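Local coordinates for SYE1 (Shewanella oneidensis, PDB 4AWT), which binds FMN and probably acts as an NAD(P)H-dependent flavin oxidoreductase of the Old Yellow Enzyme type, working on CH-CH bonds, at residues Tyr45-Ser50 with Gly356-Pro361; Ile61-Lys66 with Gly73-Glu78; Pro110-Gly115 with Val129-Asp134; Thr123-Asn128 with Val145-Ala150; Asn209-Leu214 with Thr253-Leu258. The protein carries 1 engineered substitution. All blocks are in the same frame, centred on the assembly; numbering follows the deposited sequence.

How the interactions relate
Interactions 2, 3 and 4 form a continuous patch over the extended loops around the FMN-bearing barrel. The centres of interactions 2 and 3 lie about 15 Å apart and those of 3 and 4 about 13 Å. K66 and P63 of interaction 2 pack on I113 and D114 of interaction 3, and V131 of interaction 3 meets V145 of interaction 4, the segments of these two alternating along the chain. Interaction 1 ties the C-terminal tail to the first helix, its centre about 36 Å from those of interactions 4 and 5. F132, in interaction 3, comes within about 8 Å of FMN. Interaction 5 holds R210 of the ethyl hydrogen carbonate pocket.

Interaction 1 of 5, residues Tyr45-Ser50 with Gly356-Pro361; sequences YAQRAS and GLTDYP
R48 carries the contact between the turn that follows helix 39-46 and the backbone of L357 and Y360 in the C-terminal tail. From CB the chain leaves beside its own backbone N (chi1 -71°) and runs extended to NE, which donates a hydrogen bond to F325 O. The guanidinium carbon CZ then lies 4.0 Å from L357 O. Of the two terminal nitrogens, NH1 bonds back to Y44 O, while NH2 serves I326 O and a water. L357 O lies oblique to the guanidinium plane, 3.6 Å from R48 NH2, and Y360 CB sits farther off at the edge of the group. The water lies in the guanidinium plane, accepts from R48 NH2 at 3.0 Å and donates to Y360 O at 2.8 Å, with a weak second bond to L357 O. With partners for all three nitrogens, the group is fixed in rotation.

Next to it the extended side chain of Q47 reaches the backbone of T358, whose OG1 bonds E354. The tail is itself bent back by a bond from G356 N to D359 OD1 of 2.9 Å.

Around the type I turn A46-A49, L357 and T358 rest on helix 39-46, Y45 packs inward against helix 77-92 and strand 53-60, and R48 adds the carbonyls of helix 323-327.

Interaction 2 of 5, residues Ile61-Lys66 with Gly73-Glu78; sequences ISPTAK and GIYTPE
The ring of Y75 lies with one face against the backbone of S62 and the ring of P63. P63 CD stands over that face, 3.9 Å from the centroid of the Y75 ring and 18° off its normal, in a CH-pi contact displaced toward the rim. S62 CA covers the same face, and S62 N approaches Y75 CD2 to 3.5 Å, so a peptide and a proline together pave the phenol. Farther out, the hydroxyl end runs past the pyrrolidine, with Y75 OH 3.7 Å from P63 CG. On the other side of the ring plane, toward its periphery, passes G73, where a CB would clash with Y75 CE2.

At the base of the side chain Y75 CB touches I61 O at 3.5 Å. Y75 CG is placed between the backbone N and the carbonyl carbon (chi1 58°), and this folds the ring across 61-63. Behind it, I61 CA meets I74 CG2 at 4.4 Å, while the side chain of I61 packs on helix 153-172. The partner loop is turned by a bond from A65 N to S62 O, and T76 stands at the N-cap of helix 77-92.

Together the two segments shape the long connection from strand 53-60 to helix 77-92, a beta-alpha loop of the TIM barrel, with the side chain of I74 about 12 Å from FMN.

Interaction 3 of 5, residues Pro110-Gly115 with Val129-Asp134; sequences PDNIDG and VKVFVD
N112 reaches strand 130-133 through one direct hydrogen bond, from ND2 to F132 O at 3.0 Å. It is nearly straight (169°) and lies in the amide plane of N112, but the donor stands above the F132 carbonyl plane. The same nitrogen makes a weak bond to G67 O.

Water-mediated links run alongside. One water joins N112 OD1, at 2.6 Å, to D134 N; another joins D111 OD2 to D134 O. Both ends of the N112 amide are therefore engaged, which fixes its flip. Replacing this asparagine by alanine removes the amide, which would probably cost F132 O its side-chain donor and the water bound to D134 N its hold on OD1.

The strand belongs to a beta-hairpin with strand 141-144, inserted after barrel strand 96-102; F132 points away from 110-115, and its side chain lies about 5 Å from that of T26, which binds FMN.

Van der Waals contacts come from V133. Its CG1 rests against the N112 amide, 3.7 Å from N112 ND2, the two side chains crossing at about a right angle, and makes a carbon-carbon contact with D111 CB at 3.9 Å.

Interaction 4 of 5, residues Thr123-Asn128 with Val145-Ala150; sequences TLKAEN and VAVPRA
V145 opens the second segment by wedging CG2 against the backbone of A126, 3.4 Å from A126 O, while its own carbonyl meets K125 of the other loop: K125 CE lies 3.4 Å from V145 O. The lysine gets there because its CG stands opposite the backbone N (chi1 -177°) and the rest of the chain is extended. Cut back to alanine, the residue loses the methylenes beyond CB and would probably leave V145 O and V145 CG2 without their cover. A146 contributes its carbonyl: a water donates to A146 O at 2.8 Å and accepts from A126 N at 2.9 Å. V147 straddles the partner, CG2 beside K125 CB and CG1 3.7 Å from T123 O. P148 lays its ring on the next peptide, with CG 3.3 Å from L124 O, a carbonyl that also accepts a hydrogen bond from R106 NH1. P148 O takes a CA-H...O contact from T123 CA at 3.5 Å. R149 turns away to a salt bridge with D155, and A150 CB ends the walk 4.2 Å from T123 CG2.

The roughly antiparallel loops thus pack side-chain carbons on carbonyl oxygens, one water linking their backbones, and the contact depends on shape rather than strand pairing.

Interaction 5 of 5, residues Asn209-Leu214 with Thr253-Leu258; sequences NRLRFL and TAAAAL
L211 sends CG out beside its backbone N (chi1 -63°) and, with chi2 at 178°, spreads its two methyls over helix 248-261. L214, one turn on, has CG on the far side from its own N, and with chi2 at 67° rather than extended, CD2 is the methyl on the helix side. L211 CD1 touches A254 CB at 3.9 Å, and L211 CD2 touches A255 CB at 4.0 Å, the fork of the leucine thus sitting over two successive alanines. The short alanine side chains let the leucine reach the helix backbone, with L211 CD1 3.9 Å from A255 N. L214 CD2 adds a looser contact, 4.4 Å from A255 CB. L258 reaches in from the next turn, its CD1 lying near L211 CB in one of two modelled conformers.

The polar side chains take no part in this packing. R212 NH2 gives a bond to N209 OD1 at 2.8 Å, lying in the guanidinium plane, and the same nitrogen forms a salt bridge with E208. R210 turns to the ethyl hydrogen carbonate site, where its NH2 bonds the ligand, while its NH1 bonds T251 OG1 of helix 248-261.

L211, at the junction of helices 207-210 and 212-225, and L214 pack on helix 248-261 in the side-by-side contact of neighbouring helices in the outer layer of a TIM barrel.

Interaction 1 of 5, residues Tyr45-Ser50 with Gly356-Pro361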
# COMPACT_ATOMS: atom_id res chain seq x y z
N TYR A 45 2.89 -1.96 15.52
CA TYR A 45 2.18 -0.80 15.03
C TYR A 45 1.96 0.22 16.14
O TYR A 45 2.11 1.42 15.94
CB TYR A 45 0.88 -1.19 14.38
CG TYR A 45 0.99 -1.80 13.00
CD1 TYR A 45 1.33 -0.98 11.92
CD2 TYR A 45 0.74 -3.13 12.75
CE1 TYR A 45 1.41 -1.48 10.65
CE2 TYR A 45 0.81 -3.64 11.46
CZ TYR A 45 1.14 -2.83 10.40
OH TYR A 45 1.17 -3.30 9.13
N ALA A 46 1.61 -0.25 17.35
CA ALA A 46 1.38 0.68 18.45
C ALA A 46 2.64 1.46 18.81
O ALA A 46 2.54 2.62 19.20
CB ALA A 46 0.84 -0.07 19.64
N GLN A 47 3.81 0.83 18.67
CA GLN A 47 5.07 1.53 18.90
C GLN A 47 5.27 2.71 17.98
O GLN A 47 6.07 3.58 18.29
CB GLN A 47 6.24 0.57 18.69
CG GLN A 47 6.46 -0.44 19.81
CD GLN A 47 7.60 -1.38 19.54
OE1 GLN A 47 8.07 -2.08 20.53
NE2 GLN A 47 8.08 -1.50 18.41
N ARG A 48 4.60 2.71 16.83
CA ARG A 48 4.78 3.69 15.76
C ARG A 48 3.61 4.66 15.65
O ARG A 48 3.53 5.44 14.71
CB ARG A 48 5.08 2.93 14.45
CG ARG A 48 6.47 2.31 14.52
CD ARG A 48 6.73 1.14 13.57
NE ARG A 48 8.08 0.66 13.71
CZ ARG A 48 8.52 0.01 14.77
NH1 ARG A 48 7.70 -0.43 15.68
NH2 ARG A 48 9.83 -0.21 14.93
N ALA A 49 2.74 4.65 16.65
CA ALA A 49 1.48 5.39 16.61
C ALA A 49 1.64 6.86 16.91
O ALA A 49 0.61 7.57 16.97
CB ALA A 49 0.47 4.69 17.51
N SER A 50 2.85 7.39 17.02
CA SER A 50 3.05 8.83 16.98
C SER A 50 2.99 9.37 15.56
O SER A 50 2.95 10.58 15.38
CB SER A 50 4.33 9.25 17.69
OG SER A 50 5.46 8.78 17.01
N GLY A 356 14.03 -7.60 15.13
CA GLY A 356 13.96 -6.78 13.95
C GLY A 356 12.57 -6.28 13.63
O GLY A 356 12.36 -5.75 12.54
N LEU A 357 11.66 -6.41 14.57
CA LEU A 357 10.28 -5.94 14.44
C LEU A 357 9.95 -4.99 15.56
O LEU A 357 9.71 -3.79 15.34
CB LEU A 357 9.28 -7.10 14.37
CG LEU A 357 7.84 -6.67 14.10
CD1 LEU A 357 7.63 -6.32 12.63
CD2 LEU A 357 6.88 -7.75 14.55
N THR A 358 9.96 -5.47 16.80
CA THR A 358 9.54 -4.73 17.95
C THR A 358 10.66 -4.34 18.90
O THR A 358 10.41 -3.72 19.93
CB THR A 358 8.47 -5.48 18.78
OG1 THR A 358 9.05 -6.74 19.13
CG2 THR A 358 7.22 -5.70 17.98
N ASP A 359 11.90 -4.69 18.55
CA ASP A 359 13.05 -4.47 19.43
C ASP A 359 13.97 -3.38 18.94
O ASP A 359 15.09 -3.26 19.46
CB ASP A 359 13.79 -5.76 19.73
CG ASP A 359 14.41 -6.40 18.54
OD1 ASP A 359 14.21 -5.91 17.43
OD2 ASP A 359 15.10 -7.46 18.73
N TYR A 360 13.55 -2.52 18.01
CA TYR A 360 14.24 -1.30 17.74
C TYR A 360 13.90 -0.30 18.83
O TYR A 360 12.70 0.00 19.00
CB TYR A 360 13.91 -0.73 16.39
CG TYR A 360 14.41 -1.47 15.19
CD1 TYR A 360 15.70 -1.27 14.71
CD2 TYR A 360 13.60 -2.36 14.49
CE1 TYR A 360 16.16 -1.89 13.56
CE2 TYR A 360 14.06 -3.01 13.36
CZ TYR A 360 15.33 -2.77 12.90
OH TYR A 360 15.80 -3.36 11.74
N PRO A 361 14.84 0.21 19.60
CA PRO A 361 14.47 1.12 20.71
C PRO A 361 14.08 2.50 20.28
O PRO A 361 14.43 2.99 19.19
CB PRO A 361 15.72 1.16 21.56
CG PRO A 361 16.76 0.79 20.70
CD PRO A 361 16.27 -0.09 19.58
O HOH W 1 10.73 -1.35 17.50

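Interaction 2 of 5, residues Ile61-Lys66 with Gly73-Glu78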
# COMPACT_ATOMS: atom_id res chain seq x y z
N ILE A 61 -6.86 -9.74 -0.04
CA ILE A 61 -8.30 -9.77 -0.02
C ILE A 61 -8.90 -11.16 -0.22
O ILE A 61 -10.10 -11.33 -0.07
CB ILE A 61 -8.89 -8.79 -1.06
CG1 ILE A 61 -8.58 -9.23 -2.49
CG2 ILE A 61 -8.44 -7.38 -0.78
CD1 ILE A 61 -9.20 -8.37 -3.57
N SER A 62 -8.07 -12.13 -0.56
CA SER A 62 -8.54 -13.48 -0.86
C SER A 62 -7.32 -14.38 -0.89
O SER A 62 -6.16 -13.90 -0.93
CB SER A 62 -9.22 -13.55 -2.21
OG SER A 62 -8.23 -13.43 -3.23
N PRO A 63 -7.52 -15.70 -0.93
CA PRO A 63 -6.37 -16.60 -1.02
C PRO A 63 -5.50 -16.40 -2.24
O PRO A 63 -4.30 -16.66 -2.19
CB PRO A 63 -7.03 -17.99 -1.01
CG PRO A 63 -8.30 -17.79 -0.24
CD PRO A 63 -8.77 -16.41 -0.64
N THR A 64 -6.09 -16.00 -3.38
CA THR A 64 -5.35 -15.89 -4.62
C THR A 64 -4.83 -14.47 -4.90
O THR A 64 -4.24 -14.22 -5.92
CB THR A 64 -6.16 -16.40 -5.83
OG1 THR A 64 -7.38 -15.71 -5.92
CG2 THR A 64 -6.44 -17.89 -5.69
N ALA A 65 -5.00 -13.60 -3.88
CA ALA A 65 -4.54 -12.23 -3.93
C ALA A 65 -3.13 -12.04 -3.30
O ALA A 65 -2.59 -10.94 -3.37
CB ALA A 65 -5.52 -11.35 -3.23
N LYS A 66 -2.60 -13.07 -2.69
CA LYS A 66 -1.35 -13.08 -1.93
C LYS A 66 -0.14 -13.24 -2.83
O LYS A 66 -0.17 -14.08 -3.76
CB LYS A 66 -1.42 -14.23 -0.95
CG LYS A 66 -0.25 -14.41 -0.02
CD LYS A 66 -0.48 -15.62 0.90
CE LYS A 66 0.69 -16.05 1.71
NZ LYS A 66 0.30 -17.22 2.54
N GLY A 73 -3.91 -11.82 5.94
CA GLY A 73 -5.09 -11.61 5.16
C GLY A 73 -6.14 -10.79 5.86
O GLY A 73 -6.04 -10.46 7.04
N ILE A 74 -7.23 -10.48 5.11
CA ILE A 74 -8.35 -9.73 5.65
C ILE A 74 -9.66 -10.32 5.18
O ILE A 74 -10.66 -9.59 5.05
CB ILE A 74 -8.19 -8.22 5.42
CG1 ILE A 74 -9.09 -7.37 6.31
CG2 ILE A 74 -8.31 -7.85 3.95
CD1 ILE A 74 -8.55 -5.97 6.53
N TYR A 75 -9.71 -11.63 4.96
CA TYR A 75 -10.90 -12.28 4.44
C TYR A 75 -11.50 -13.34 5.37
O TYR A 75 -12.67 -13.69 5.13
CB TYR A 75 -10.66 -12.86 3.02
CG TYR A 75 -9.55 -13.83 2.92
CD1 TYR A 75 -9.75 -15.20 3.15
CD2 TYR A 75 -8.24 -13.45 2.63
CE1 TYR A 75 -8.73 -16.11 3.09
CE2 TYR A 75 -7.20 -14.33 2.58
CZ TYR A 75 -7.47 -15.69 2.81
OH TYR A 75 -6.44 -16.60 2.78
N THR A 76 -10.84 -13.84 6.38
CA THR A 76 -11.46 -14.80 7.29
C THR A 76 -11.83 -14.13 8.60
O THR A 76 -11.28 -13.08 8.97
CB THR A 76 -10.53 -15.97 7.58
OG1 THR A 76 -9.44 -15.49 8.41
CG2 THR A 76 -9.99 -16.66 6.34
N PRO A 77 -12.75 -14.73 9.34
CA PRO A 77 -13.11 -14.14 10.63
C PRO A 77 -11.91 -14.01 11.58
O PRO A 77 -11.79 -13.03 12.30
CB PRO A 77 -14.17 -15.12 11.18
CG PRO A 77 -14.80 -15.67 9.92
CD PRO A 77 -13.65 -15.88 8.97
N GLU A 78 -11.05 -15.00 11.58
CA GLU A 78 -9.87 -14.96 12.45
C GLU A 78 -8.94 -13.83 12.04
O GLU A 78 -8.33 -13.16 12.88
CB GLU A 78 -9.14 -16.26 12.41
CG GLU A 78 -10.01 -17.41 12.88
CD GLU A 78 -10.89 -18.06 11.84
OE1 GLU A 78 -11.22 -17.70 10.70
OE2 GLU A 78 -11.38 -19.19 12.14

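Interaction 3 of 5, residues Pro110-Gly115 with Val129-Asp134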
# COMPACT_ATOMS: atom_id res chain seq x y z
N PRO A 110 2.67 -19.75 -7.53
CA PRO A 110 1.63 -20.70 -7.11
C PRO A 110 1.72 -21.15 -5.67
O PRO A 110 0.69 -21.42 -5.03
CB PRO A 110 1.80 -21.86 -8.14
CG PRO A 110 2.21 -21.08 -9.35
CD PRO A 110 3.24 -20.10 -8.84
N ASP A 111 2.82 -21.33 -5.10
CA ASP A 111 3.05 -21.76 -3.74
C ASP A 111 2.37 -20.79 -2.77
O ASP A 111 2.04 -21.23 -1.67
CB ASP A 111 4.51 -21.88 -3.38
CG ASP A 111 5.26 -22.99 -3.97
OD1 ASP A 111 4.67 -23.82 -4.70
OD2 ASP A 111 6.50 -23.12 -3.69
N ASN A 112 2.19 -19.54 -3.11
CA ASN A 112 1.53 -18.60 -2.23
C ASN A 112 0.05 -18.49 -2.42
O ASN A 112 -0.60 -17.83 -1.63
CB ASN A 112 2.18 -17.22 -2.42
CG ASN A 112 3.57 -17.13 -1.90
OD1 ASN A 112 3.92 -17.84 -0.95
ND2 ASN A 112 4.39 -16.25 -2.43
N ILE A 113 -0.49 -19.14 -3.46
CA ILE A 113 -1.88 -19.02 -3.81
C ILE A 113 -2.51 -20.40 -4.05
O ILE A 113 -3.28 -20.63 -4.96
CB ILE A 113 -2.12 -18.06 -4.97
CG1 ILE A 113 -1.38 -18.44 -6.25
CG2 ILE A 113 -1.75 -16.62 -4.55
CD1 ILE A 113 -1.82 -17.65 -7.46
N ASP A 114 -2.18 -21.31 -3.15
CA ASP A 114 -2.87 -22.63 -3.10
C ASP A 114 -2.65 -23.39 -4.39
O ASP A 114 -3.50 -24.21 -4.79
CB ASP A 114 -4.38 -22.45 -2.78
CG ASP A 114 -4.75 -21.85 -1.45
OD1 ASP A 114 -3.96 -22.09 -0.48
OD2 ASP A 114 -5.82 -21.18 -1.31
N GLY A 115 -1.53 -23.18 -5.05
CA GLY A 115 -1.18 -23.90 -6.28
C GLY A 115 -1.83 -23.32 -7.53
O GLY A 115 -1.62 -23.87 -8.62
N VAL A 129 11.40 -10.11 -11.92
CA VAL A 129 10.74 -9.95 -10.64
C VAL A 129 10.77 -11.24 -9.89
O VAL A 129 10.49 -12.30 -10.44
CB VAL A 129 9.29 -9.47 -10.83
CG1 VAL A 129 8.57 -9.30 -9.50
CG2 VAL A 129 9.27 -8.12 -11.61
N LYS A 130 11.03 -11.12 -8.58
CA LYS A 130 10.97 -12.26 -7.66
C LYS A 130 9.99 -11.90 -6.51
O LYS A 130 9.86 -10.75 -6.11
CB LYS A 130 12.33 -12.61 -7.10
CG LYS A 130 13.30 -13.07 -8.20
CD LYS A 130 14.63 -13.58 -7.67
CE LYS A 130 15.55 -13.95 -8.86
NZ LYS A 130 16.91 -14.33 -8.36
N VAL A 131 9.40 -12.94 -5.99
CA VAL A 131 8.68 -12.93 -4.73
C VAL A 131 9.37 -13.92 -3.79
O VAL A 131 10.45 -14.40 -4.08
CB VAL A 131 7.18 -13.19 -4.88
CG1 VAL A 131 6.56 -12.10 -5.76
CG2 VAL A 131 6.90 -14.55 -5.43
N PHE A 132 8.75 -14.18 -2.63
CA PHE A 132 9.32 -15.20 -1.77
C PHE A 132 8.16 -16.08 -1.27
O PHE A 132 7.02 -15.65 -1.13
CB PHE A 132 10.19 -14.66 -0.64
CG PHE A 132 9.52 -13.66 0.30
CD1 PHE A 132 8.69 -14.08 1.32
CD2 PHE A 132 9.75 -12.31 0.14
CE1 PHE A 132 8.10 -13.16 2.19
CE2 PHE A 132 9.19 -11.42 1.00
CZ PHE A 132 8.37 -11.81 2.03
N VAL A 133 8.54 -17.32 -0.97
CA VAL A 133 7.63 -18.37 -0.55
C VAL A 133 8.17 -18.99 0.70
O VAL A 133 9.33 -18.83 1.08
CB VAL A 133 7.46 -19.44 -1.66
CG1 VAL A 133 6.92 -18.84 -2.95
CG2 VAL A 133 8.76 -20.19 -1.86
N ASP A 134 7.31 -19.72 1.39
CA ASP A 134 7.70 -20.59 2.52
C ASP A 134 8.24 -21.89 1.98
O ASP A 134 7.50 -22.60 1.26
CB ASP A 134 6.43 -20.82 3.34
CG ASP A 134 6.56 -21.62 4.63
OD1 ASP A 134 7.62 -22.22 4.80
OD2 ASP A 134 5.61 -21.52 5.49
O HOH W 2 7.60 -23.75 -1.40
O HOH W 3 4.09 -22.44 0.50
O HOH W 4 4.40 -19.58 0.90

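Interaction 4 of 5, residues Thr123-Asn128 with Val145-Ala150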
# COMPACT_ATOMS: atom_id res chain seq x y z
N THR A 123 -1.68 -12.20 -20.24
CA THR A 123 -0.81 -13.35 -19.97
C THR A 123 0.66 -12.99 -19.93
O THR A 123 1.54 -13.79 -20.17
CB THR A 123 -1.03 -14.50 -20.99
OG1 THR A 123 -0.71 -14.01 -22.28
CG2 THR A 123 -2.47 -14.96 -20.89
N LEU A 124 1.02 -11.77 -19.60
CA LEU A 124 2.39 -11.29 -19.60
C LEU A 124 2.98 -11.55 -18.23
O LEU A 124 2.47 -11.09 -17.22
CB LEU A 124 2.42 -9.79 -19.90
CG LEU A 124 1.98 -9.35 -21.31
CD1 LEU A 124 1.80 -7.85 -21.32
CD2 LEU A 124 2.99 -9.82 -22.33
N LYS A 125 4.07 -12.27 -18.18
CA LYS A 125 4.87 -12.41 -16.96
C LYS A 125 5.56 -11.11 -16.62
O LYS A 125 6.05 -10.37 -17.48
CB LYS A 125 5.92 -13.48 -17.24
CG LYS A 125 6.80 -13.79 -16.06
CD LYS A 125 7.90 -14.75 -16.44
CE LYS A 125 8.84 -14.99 -15.29
NZ LYS A 125 9.78 -16.10 -15.62
N ALA A 126 5.60 -10.80 -15.31
CA ALA A 126 6.42 -9.66 -14.87
C ALA A 126 7.89 -10.02 -15.05
O ALA A 126 8.35 -11.02 -14.48
CB ALA A 126 6.15 -9.33 -13.44
N GLU A 127 8.64 -9.21 -15.80
CA GLU A 127 10.01 -9.55 -16.11
C GLU A 127 10.95 -9.10 -15.03
O GLU A 127 10.83 -8.01 -14.48
CB GLU A 127 10.34 -8.94 -17.49
CG GLU A 127 9.57 -9.54 -18.65
CD GLU A 127 9.70 -11.00 -18.97
OE1 GLU A 127 10.63 -11.66 -18.43
OE2 GLU A 127 8.91 -11.57 -19.77
N ASN A 128 11.89 -9.94 -14.69
CA ASN A 128 12.93 -9.61 -13.71
C ASN A 128 12.37 -9.28 -12.36
O ASN A 128 12.81 -8.30 -11.69
CB ASN A 128 13.86 -8.52 -14.24
CG ASN A 128 14.57 -8.88 -15.50
OD1 ASN A 128 15.24 -9.92 -15.54
ND2 ASN A 128 14.39 -8.01 -16.52
N VAL A 145 8.58 -15.14 -10.33
CA VAL A 145 7.15 -15.14 -10.49
C VAL A 145 6.76 -16.07 -11.63
O VAL A 145 7.57 -16.40 -12.49
CB VAL A 145 6.63 -13.71 -10.75
CG1 VAL A 145 6.81 -12.86 -9.51
CG2 VAL A 145 7.29 -13.06 -11.96
N ALA A 146 5.48 -16.44 -11.63
CA ALA A 146 4.88 -17.29 -12.62
C ALA A 146 4.18 -16.53 -13.72
O ALA A 146 3.83 -15.37 -13.59
CB ALA A 146 3.95 -18.28 -11.98
N VAL A 147 3.92 -17.19 -14.86
CA VAL A 147 3.17 -16.61 -15.94
C VAL A 147 1.69 -16.59 -15.61
O VAL A 147 1.15 -17.65 -15.29
CB VAL A 147 3.40 -17.40 -17.27
CG1 VAL A 147 2.53 -16.83 -18.36
CG2 VAL A 147 4.86 -17.37 -17.72
N PRO A 148 1.02 -15.45 -15.68
CA PRO A 148 -0.37 -15.41 -15.28
C PRO A 148 -1.32 -15.83 -16.41
O PRO A 148 -0.93 -15.86 -17.58
CB PRO A 148 -0.58 -13.94 -14.96
CG PRO A 148 0.29 -13.24 -15.96
CD PRO A 148 1.53 -14.12 -16.04
N ARG A 149 -2.55 -16.06 -16.02
CA ARG A 149 -3.66 -16.15 -16.96
C ARG A 149 -4.42 -14.84 -16.97
O ARG A 149 -4.45 -14.11 -15.96
CB ARG A 149 -4.58 -17.34 -16.65
CG ARG A 149 -5.28 -17.24 -15.32
CD ARG A 149 -6.18 -18.45 -15.08
NE ARG A 149 -6.96 -18.34 -13.87
CZ ARG A 149 -8.05 -17.59 -13.75
NH1 ARG A 149 -8.56 -16.96 -14.76
NH2 ARG A 149 -8.61 -17.52 -12.57
N ALA A 150 -5.03 -14.49 -18.11
CA ALA A 150 -5.79 -13.28 -18.23
C ALA A 150 -7.14 -13.38 -17.54
O ALA A 150 -7.86 -14.34 -17.75
CB ALA A 150 -5.96 -12.92 -19.69
O HOH W 5 4.28 -12.65 -13.47

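Interaction 5 of 5, residues Asn209-Leu214 with Thr253-Leu258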
# COMPACT_ATOMS: atom_id res chain seq x y z
N ASN A 209 -10.24 2.72 -21.06
CA ASN A 209 -10.38 1.30 -20.79
C ASN A 209 -9.39 0.83 -19.75
O ASN A 209 -9.72 0.00 -18.89
CB ASN A 209 -10.26 0.52 -22.06
CG ASN A 209 -11.45 0.63 -22.97
OD1 ASN A 209 -12.43 1.31 -22.67
ND2 ASN A 209 -11.37 -0.07 -24.08
N ARG A 210 -8.15 1.32 -19.83
CA ARG A 210 -7.12 0.88 -18.86
C ARG A 210 -7.45 1.39 -17.47
O ARG A 210 -7.04 0.69 -16.50
CB ARG A 210 -5.75 1.37 -19.28
CG ARG A 210 -5.17 0.59 -20.44
CD ARG A 210 -3.76 1.03 -20.82
NE ARG A 210 -3.73 2.31 -21.50
CZ ARG A 210 -3.29 3.49 -21.08
NH1 ARG A 210 -2.83 3.66 -19.85
NH2 ARG A 210 -3.35 4.53 -21.91
N LEU A 211 -8.15 2.48 -17.32
CA LEU A 211 -8.56 2.98 -16.01
C LEU A 211 -9.84 2.37 -15.52
O LEU A 211 -10.25 2.63 -14.37
CB LEU A 211 -8.68 4.51 -16.02
CG LEU A 211 -7.36 5.24 -16.30
CD1 LEU A 211 -7.59 6.72 -16.34
CD2 LEU A 211 -6.30 4.90 -15.28
N ARG A 212 -10.52 1.55 -16.31
CA ARG A 212 -11.86 1.07 -15.98
C ARG A 212 -11.85 0.18 -14.76
O ARG A 212 -12.74 0.29 -13.90
CB ARG A 212 -12.46 0.35 -17.20
CG ARG A 212 -13.93 0.01 -16.96
CD ARG A 212 -14.51 -0.72 -18.19
NE ARG A 212 -14.33 0.04 -19.42
CZ ARG A 212 -14.97 1.08 -19.80
NH1 ARG A 212 -15.98 1.56 -19.07
NH2 ARG A 212 -14.61 1.67 -20.95
N PHE A 213 -10.91 -0.75 -14.64
CA PHE A 213 -10.89 -1.64 -13.50
C PHE A 213 -10.69 -0.84 -12.21
O PHE A 213 -11.40 -1.02 -11.23
CB PHE A 213 -9.84 -2.71 -13.68
CG PHE A 213 -9.86 -3.80 -12.64
CD1 PHE A 213 -10.99 -4.51 -12.36
CD2 PHE A 213 -8.69 -4.11 -11.95
CE1 PHE A 213 -10.97 -5.53 -11.41
CE2 PHE A 213 -8.68 -5.13 -11.01
CZ PHE A 213 -9.81 -5.87 -10.78
N LEU A 214 -9.73 0.11 -12.22
CA LEU A 214 -9.56 1.02 -11.10
C LEU A 214 -10.87 1.70 -10.75
O LEU A 214 -11.28 1.79 -9.59
CB LEU A 214 -8.49 2.05 -11.45
CG LEU A 214 -8.29 3.16 -10.42
CD1 LEU A 214 -7.72 2.65 -9.10
CD2 LEU A 214 -7.38 4.24 -10.99
N THR A 253 -2.22 11.60 -14.56
CA THR A 253 -3.03 12.80 -14.37
C THR A 253 -4.50 12.42 -14.52
O THR A 253 -5.36 12.85 -13.78
CB THR A 253 -2.58 13.93 -15.30
OG1 THR A 253 -1.18 14.26 -15.00
CG2 THR A 253 -3.36 15.17 -15.13
N ALA A 254 -4.80 11.61 -15.56
CA ALA A 254 -6.17 11.14 -15.77
C ALA A 254 -6.64 10.31 -14.60
O ALA A 254 -7.79 10.48 -14.14
CB ALA A 254 -6.28 10.36 -17.07
N ALA A 255 -5.78 9.43 -14.11
CA ALA A 255 -6.17 8.60 -12.95
C ALA A 255 -6.46 9.47 -11.76
O ALA A 255 -7.44 9.25 -11.03
CB ALA A 255 -5.11 7.60 -12.62
N ALA A 256 -5.63 10.48 -11.51
CA ALA A 256 -5.85 11.38 -10.40
C ALA A 256 -7.18 12.09 -10.52
O ALA A 256 -7.93 12.25 -9.55
CB ALA A 256 -4.70 12.36 -10.30
N ALA A 257 -7.53 12.57 -11.75
CA ALA A 257 -8.79 13.24 -11.94
C ALA A 257 -9.98 12.28 -11.78
O ALA A 257 -11.02 12.67 -11.24
CB ALA A 257 -8.83 13.86 -13.35
N LEU A 258 -9.82 11.04 -12.21
CA LEU A 258 -10.85 10.02 -12.01
C LEU A 258 -11.11 9.83 -10.53
O LEU A 258 -12.26 9.74 -10.04
CB LEU A 258 -10.36 8.76 -12.70
CG LEU A 258 -11.20 7.49 -12.71
CD1 LEU A 258 -10.85 6.60 -13.88
CD2 LEU A 258 -10.95 6.66 -11.45